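Local coordinates for DyP (Bjerkandera adusta, PDB 3VXJ), which is a heme b peroxidase that probably uses hydrogen peroxide to oxidise dyes and phenolic compounds, at residues G215-K226 with F419-L430. Numbering follows the deposited sequence.
Sequences GSFMAFRHFQQK and FVIPKGGEYFFL. With HEM (protoporphyrin IX containing Fe), chain B.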
loop_
_atom_site.group_PDB
_atom_site.type_symbol
_atom_site.label_atom_id
_atom_site.label_comp_id
_atom_site.label_asym_id
_atom_site.label_seq_id
_atom_site.Cartn_x
_atom_site.Cartn_y
_atom_site.Cartn_z
ATOM N N GLY A 215 9.693 -10.505 11.616
ATOM C CA GLY A 215 8.311 -10.101 11.407
ATOM C C GLY A 215 8.263 -8.734 10.743
ATOM O O GLY A 215 9.294 -8.154 10.398
ATOM N N SER A 216 7.052 -8.218 10.551
ATOM C CA SER A 216 6.882 -6.855 10.043
ATOM C C SER A 216 5.512 -6.333 10.448
ATOM O O SER A 216 4.588 -7.115 10.702
ATOM C CB SER A 216 7.022 -6.828 8.509
ATOM O OG SER A 216 7.021 -5.491 8.008
ATOM N N PHE A 217 5.379 -5.007 10.512
ATOM C CA PHE A 217 4.070 -4.399 10.742
ATOM C C PHE A 217 3.391 -4.053 9.435
ATOM O O PHE A 217 4.001 -3.426 8.555
ATOM C CB PHE A 217 4.167 -3.130 11.593
ATOM C CG PHE A 217 4.558 -3.386 13.019
ATOM C CD1 PHE A 217 3.613 -3.789 13.967
ATOM C CD2 PHE A 217 5.881 -3.256 13.412
ATOM C CE1 PHE A 217 3.987 -4.038 15.287
ATOM C CE2 PHE A 217 6.263 -3.490 14.729
ATOM C CZ PHE A 217 5.316 -3.889 15.667
ATOM N N MET A 218 2.134 -4.468 9.316
ATOM C CA MET A 218 1.273 -4.071 8.216
ATOM C C MET A 218 0.349 -2.926 8.619
ATOM O O MET A 218 -0.322 -2.979 9.662
ATOM C CB MET A 218 0.422 -5.253 7.762
ATOM C CG MET A 218 -0.456 -4.910 6.549
ATOM S SD MET A 218 -1.960 -5.874 6.372
ATOM C CE MET A 218 -1.286 -7.440 5.844
ATOM N N ALA A 219 0.310 -1.897 7.775
ATOM C CA ALA A 219 -0.761 -0.914 7.795
ATOM C C ALA A 219 -1.729 -1.343 6.693
ATOM O O ALA A 219 -1.392 -1.331 5.506
ATOM C CB ALA A 219 -0.219 0.480 7.530
ATOM N N PHE A 220 -2.912 -1.771 7.111
ATOM C CA PHE A 220 -3.992 -2.093 6.202
ATOM C C PHE A 220 -4.954 -0.906 6.130
ATOM O O PHE A 220 -5.323 -0.331 7.158
ATOM C CB PHE A 220 -4.756 -3.343 6.668
ATOM C CG PHE A 220 -5.902 -3.686 5.770
ATOM C CD1 PHE A 220 -5.671 -4.369 4.589
ATOM C CD2 PHE A 220 -7.203 -3.297 6.073
ATOM C CE1 PHE A 220 -6.711 -4.660 3.721
ATOM C CE2 PHE A 220 -8.243 -3.582 5.206
ATOM C CZ PHE A 220 -7.998 -4.268 4.035
ATOM N N ARG A 221 -5.351 -0.542 4.913
ATOM C CA ARG A 221 -6.363 0.498 4.706
ATOM C C ARG A 221 -7.374 0.049 3.669
ATOM O O ARG A 221 -7.000 -0.379 2.575
ATOM C CB ARG A 221 -5.729 1.803 4.232
ATOM C CG ARG A 221 -4.631 2.353 5.143
ATOM C CD ARG A 221 -5.187 3.153 6.307
ATOM N NE ARG A 221 -5.447 4.538 5.924
ATOM C CZ ARG A 221 -6.296 5.362 6.546
ATOM N NH1 ARG A 221 -7.041 4.948 7.566
ATOM N NH2 ARG A 221 -6.424 6.613 6.114
ATOM N N HIS A 222 -8.657 0.130 4.014
ATOM C CA HIS A 222 -9.697 -0.131 3.041
ATOM C C HIS A 222 -10.115 1.203 2.432
ATOM O O HIS A 222 -10.746 2.020 3.109
ATOM C CB HIS A 222 -10.883 -0.818 3.720
ATOM C CG HIS A 222 -12.100 -0.924 2.861
ATOM N ND1 HIS A 222 -13.353 -1.187 3.375
ATOM C CD2 HIS A 222 -12.262 -0.796 1.521
ATOM C CE1 HIS A 222 -14.232 -1.206 2.390
ATOM N NE2 HIS A 222 -13.600 -0.956 1.257
ATOM N N PHE A 223 -9.728 1.448 1.180
ATOM C CA PHE A 223 -10.074 2.710 0.513
ATOM C C PHE A 223 -11.165 2.467 -0.507
ATOM O O PHE A 223 -11.051 1.559 -1.330
ATOM C CB PHE A 223 -8.886 3.283 -0.265
ATOM C CG PHE A 223 -7.733 3.719 0.583
ATOM C CD1 PHE A 223 -7.900 4.679 1.582
ATOM C CD2 PHE A 223 -6.463 3.213 0.329
ATOM C CE1 PHE A 223 -6.808 5.098 2.343
ATOM C CE2 PHE A 223 -5.363 3.623 1.078
ATOM C CZ PHE A 223 -5.533 4.579 2.086
ATOM N N GLN A 224 -12.215 3.281 -0.470
ATOM C CA GLN A 224 -13.170 3.331 -1.568
ATOM C C GLN A 224 -12.740 4.445 -2.516
ATOM O O GLN A 224 -12.429 5.546 -2.067
ATOM C CB GLN A 224 -14.578 3.581 -1.030
ATOM C CG GLN A 224 -15.646 3.583 -2.099
ATOM C CD GLN A 224 -17.047 3.487 -1.546
ATOM O OE1 GLN A 224 -17.253 3.218 -0.359
ATOM N NE2 GLN A 224 -18.027 3.691 -2.415
ATOM N N GLN A 225 -12.750 4.174 -3.817
ATOM C CA GLN A 225 -12.363 5.174 -4.817
ATOM C C GLN A 225 -13.553 5.693 -5.617
ATOM O O GLN A 225 -14.482 4.936 -5.957
ATOM C CB GLN A 225 -11.291 4.612 -5.758
ATOM C CG GLN A 225 -9.913 4.457 -5.078
ATOM C CD GLN A 225 -8.911 3.679 -5.903
ATOM O OE1 GLN A 225 -8.648 2.517 -5.627
ATOM N NE2 GLN A 225 -8.334 4.323 -6.907
ATOM N N LYS A 226 -13.506 6.992 -5.901
ATOM C CA LYS A 226 -14.531 7.685 -6.670
ATOM C C LYS A 226 -14.015 7.957 -8.079
ATOM O O LYS A 226 -13.462 9.028 -8.368
ATOM C CB LYS A 226 -14.909 8.983 -5.962
ATOM C CG LYS A 226 -15.326 8.808 -4.500
ATOM C CD LYS A 226 -16.605 8.021 -4.324
ATOM C CE LYS A 226 -17.148 8.173 -2.913
ATOM N NZ LYS A 226 -18.418 7.422 -2.726
ATOM N N PHE A 419 -11.056 11.873 -3.603
ATOM C CA PHE A 419 -11.526 10.757 -4.424
ATOM C C PHE A 419 -11.218 9.395 -3.800
ATOM O O PHE A 419 -11.553 8.348 -4.375
ATOM C CB PHE A 419 -10.902 10.808 -5.820
ATOM C CG PHE A 419 -11.105 12.106 -6.540
ATOM C CD1 PHE A 419 -12.385 12.545 -6.861
ATOM C CD2 PHE A 419 -10.016 12.867 -6.927
ATOM C CE1 PHE A 419 -12.576 13.754 -7.543
ATOM C CE2 PHE A 419 -10.195 14.078 -7.611
ATOM C CZ PHE A 419 -11.472 14.514 -7.913
ATOM N N VAL A 420 -10.566 9.424 -2.641
ATOM C CA VAL A 420 -10.143 8.223 -1.933
ATOM C C VAL A 420 -10.673 8.331 -0.510
ATOM O O VAL A 420 -10.288 9.229 0.234
ATOM C CB VAL A 420 -8.601 8.079 -1.913
ATOM C CG1 VAL A 420 -8.191 6.866 -1.088
ATOM C CG2 VAL A 420 -8.046 7.965 -3.341
ATOM N N ILE A 421 -11.572 7.427 -0.142
ATOM C CA ILE A 421 -12.275 7.509 1.129
ATOM C C ILE A 421 -11.857 6.345 2.026
ATOM O O ILE A 421 -12.118 5.189 1.686
ATOM C CB ILE A 421 -13.804 7.430 0.921
ATOM C CG1 ILE A 421 -14.280 8.427 -0.151
ATOM C CG2 ILE A 421 -14.547 7.635 2.241
ATOM C CD1 ILE A 421 -14.108 9.900 0.205
ATOM N N PRO A 422 -11.194 6.628 3.162
ATOM C CA PRO A 422 -10.886 5.534 4.090
ATOM C C PRO A 422 -12.154 5.003 4.752
ATOM O O PRO A 422 -12.926 5.771 5.345
ATOM C CB PRO A 422 -9.957 6.196 5.125
ATOM C CG PRO A 422 -9.456 7.463 4.454
ATOM C CD PRO A 422 -10.607 7.911 3.599
ATOM N N LYS A 423 -12.369 3.694 4.632
ATOM C CA LYS A 423 -13.555 3.029 5.182
ATOM C C LYS A 423 -13.220 2.176 6.399
ATOM O O LYS A 423 -14.107 1.565 6.994
ATOM C CB LYS A 423 -14.220 2.150 4.119
ATOM C CG LYS A 423 -14.683 2.891 2.862
ATOM C CD LYS A 423 -15.706 3.988 3.154
ATOM C CE LYS A 423 -17.053 3.407 3.599
ATOM N NZ LYS A 423 -17.974 4.493 4.028
ATOM N N GLY A 424 -11.949 2.156 6.779
ATOM C CA GLY A 424 -11.473 1.309 7.859
ATOM C C GLY A 424 -10.044 0.897 7.602
ATOM O O GLY A 424 -9.514 1.058 6.493
ATOM N N GLY A 425 -9.424 0.351 8.635
ATOM C CA GLY A 425 -8.066 -0.141 8.543
ATOM C C GLY A 425 -7.607 -0.627 9.895
ATOM O O GLY A 425 -8.293 -0.433 10.904
ATOM N N GLU A 426 -6.442 -1.260 9.915
ATOM C CA GLU A 426 -5.872 -1.740 11.158
ATOM C C GLU A 426 -4.365 -1.873 11.031
ATOM O O GLU A 426 -3.818 -1.958 9.920
ATOM C CB GLU A 426 -6.535 -3.068 11.588
ATOM C CG GLU A 426 -6.191 -3.555 13.001
ATOM C CD GLU A 426 -6.423 -2.479 14.054
ATOM O OE1 GLU A 426 -7.511 -2.479 14.686
ATOM O OE2 GLU A 426 -5.526 -1.627 14.236
ATOM N N TYR A 427 -3.701 -1.879 12.181
ATOM C CA TYR A 427 -2.276 -2.146 12.274
ATOM C C TYR A 427 -2.086 -3.571 12.778
ATOM O O TYR A 427 -2.594 -3.927 13.852
ATOM C CB TYR A 427 -1.625 -1.150 13.244
ATOM C CG TYR A 427 -1.674 0.314 12.843
ATOM C CD1 TYR A 427 -1.416 0.716 11.526
ATOM C CD2 TYR A 427 -1.952 1.296 13.790
ATOM C CE1 TYR A 427 -1.447 2.064 11.165
ATOM C CE2 TYR A 427 -1.975 2.646 13.441
ATOM C CZ TYR A 427 -1.719 3.015 12.126
ATOM O OH TYR A 427 -1.750 4.335 11.772
ATOM N N PHE A 428 -1.367 -4.374 11.992
ATOM C CA PHE A 428 -1.120 -5.787 12.296
ATOM C C PHE A 428 0.369 -6.054 12.433
ATOM O O PHE A 428 1.193 -5.364 11.840
ATOM C CB PHE A 428 -1.671 -6.716 11.196
ATOM C CG PHE A 428 -3.147 -6.623 11.011
ATOM C CD1 PHE A 428 -4.015 -7.254 11.902
ATOM C CD2 PHE A 428 -3.684 -5.907 9.947
ATOM C CE1 PHE A 428 -5.395 -7.166 11.739
ATOM C CE2 PHE A 428 -5.062 -5.824 9.769
ATOM C CZ PHE A 428 -5.915 -6.457 10.657
ATOM N N PHE A 429 0.707 -7.081 13.198
ATOM C CA PHE A 429 2.062 -7.608 13.196
ATOM C C PHE A 429 2.060 -9.005 12.590
ATOM O O PHE A 429 1.301 -9.878 13.031
ATOM C CB PHE A 429 2.649 -7.640 14.612
ATOM C CG PHE A 429 4.047 -8.178 14.663
ATOM C CD1 PHE A 429 5.104 -7.443 14.149
ATOM C CD2 PHE A 429 4.298 -9.458 15.163
ATOM C CE1 PHE A 429 6.408 -7.940 14.174
ATOM C CE2 PHE A 429 5.605 -9.965 15.197
ATOM C CZ PHE A 429 6.651 -9.213 14.689
ATOM N N LEU A 430 2.918 -9.206 11.589
ATOM C CA LEU A 430 3.107 -10.522 10.976
ATOM C C LEU A 430 4.389 -11.128 11.513
ATOM O O LEU A 430 5.477 -10.687 11.155
ATOM C CB LEU A 430 3.185 -10.420 9.449
ATOM C CG LEU A 430 1.872 -10.283 8.681
ATOM C CD1 LEU A 430 1.221 -8.922 8.905
ATOM C CD2 LEU A 430 2.121 -10.519 7.211
HETATM C CHA HEM B . 3.125 4.616 -5.506
HETATM C CHB HEM B . -1.651 4.572 -6.250
HETATM C CHC HEM B . -2.441 5.136 -1.512
HETATM C CHD HEM B . 2.331 5.148 -0.735
HETATM C C1A HEM B . 1.905 4.590 -6.123
HETATM C C2A HEM B . 1.688 4.512 -7.550
HETATM C C3A HEM B . 0.358 4.511 -7.752
HETATM C C4A HEM B . -0.291 4.556 -6.462
HETATM C CMA HEM B . -0.385 4.439 -9.100
HETATM C CAA HEM B . 2.810 4.513 -8.612
HETATM C CBA HEM B . 3.364 3.134 -8.978
HETATM C CGA HEM B . 4.233 2.516 -7.908
HETATM O O1A HEM B . 5.367 2.982 -7.666
HETATM O O2A HEM B . 3.785 1.503 -7.302
HETATM C C1B HEM B . -2.289 4.705 -5.033
HETATM C C2B HEM B . -3.721 4.729 -4.826
HETATM C C3B HEM B . -3.941 4.881 -3.506
HETATM C C4B HEM B . -2.649 4.943 -2.856
HETATM C CMB HEM B . -4.760 4.617 -5.963
HETATM C CAB HEM B . -5.288 4.947 -2.757
HETATM C CBB HEM B . -6.405 4.412 -3.254
HETATM C C1C HEM B . -1.217 5.234 -0.901
HETATM C C2C HEM B . -0.993 5.499 0.508
HETATM C C3C HEM B . 0.332 5.519 0.722
HETATM C C4C HEM B . 0.976 5.258 -0.548
HETATM C CMC HEM B . -2.118 5.701 1.540
HETATM C CAC HEM B . 1.105 5.747 2.048
HETATM C CBC HEM B . 0.680 6.622 2.970
HETATM C C1D HEM B . 2.963 4.939 -1.934
HETATM C C2D HEM B . 4.384 4.725 -2.060
HETATM C C3D HEM B . 4.629 4.575 -3.529
HETATM C C4D HEM B . 3.338 4.701 -4.157
HETATM C CMD HEM B . 5.467 4.675 -0.970
HETATM C CAD HEM B . 6.010 4.355 -4.164
HETATM C CBD HEM B . 6.684 5.719 -4.275
HETATM C CGD HEM B . 8.071 5.607 -4.847
HETATM O O1D HEM B . 8.363 6.348 -5.825
HETATM O O2D HEM B . 8.882 4.799 -4.341
HETATM N NA HEM B . 0.683 4.638 -5.500
HETATM N NB HEM B . -1.653 4.873 -3.809
HETATM N NC HEM B . 0.009 5.131 -1.515
HETATM N ND HEM B . 2.363 4.888 -3.190
HETATM FE FE HEM B . 0.344 4.953 -3.509
HETATM O O HOH W 1 -14.017 -1.170 6.006
HETATM O O HOH W 2 0.352 2.965 -3.375
#
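Phe220 O is gripped by two donors: Glu426 N reaches it at 3.1 Å in a bent bond tilted out of the carbonyl plane, and Gln94 NE2 comes from outside the pair. The bond belongs to an antiparallel ladder in which strand 420-430 edges the ferredoxin-like sheet beside strand 216-225, whose other flank bonds to strand 353-360. A beta bulge at Lys423 and Gly424 faces His222 and shifts the register by one residue. There Lys423 N meets His222 O almost head-on at 2.8 Å, and His222 N returns a bond to Gly424 O. Gly424 has backbone angles that would jam a side chain against the preceding carbonyl. With CG anti to the backbone N (chi1 170°), the imidazole lies beneath Lys423 CB, a CH-pi contact 3.8 Å from CB to the His222 ring centroid. A water in the ring plane joins ND1 to Lys423 O, while NE2 bonds Tyr334.

On the other face, Pro422 CB sits over the Arg221 guanidinium, which is salt-bridged to Asp103. The Phe223 ring meets Val420 CG1 with its CD1 at 3.5 Å and, at CZ, heme methyl CMC at 3.6 Å. Were Phe223 replaced by alanine, Val420 CG1 would probably lose its aromatic neighbour and methyl CMC its contact with CZ. Farther along that face Phe429 turns its edge to the face of Phe217, with CD1 over the ring centre; back on the His222 face, Met218 SD makes an oblique Met-aromatic contact with Phe428, 4.0 Å from its CD2. Phe223 and Val420 thus pack apolar groups on the heme rim, and the Gln225 amide lies against a methyl and vinyl by van der Waals contact, its NE2 satisfied by Glu165 rather than by the cofactor.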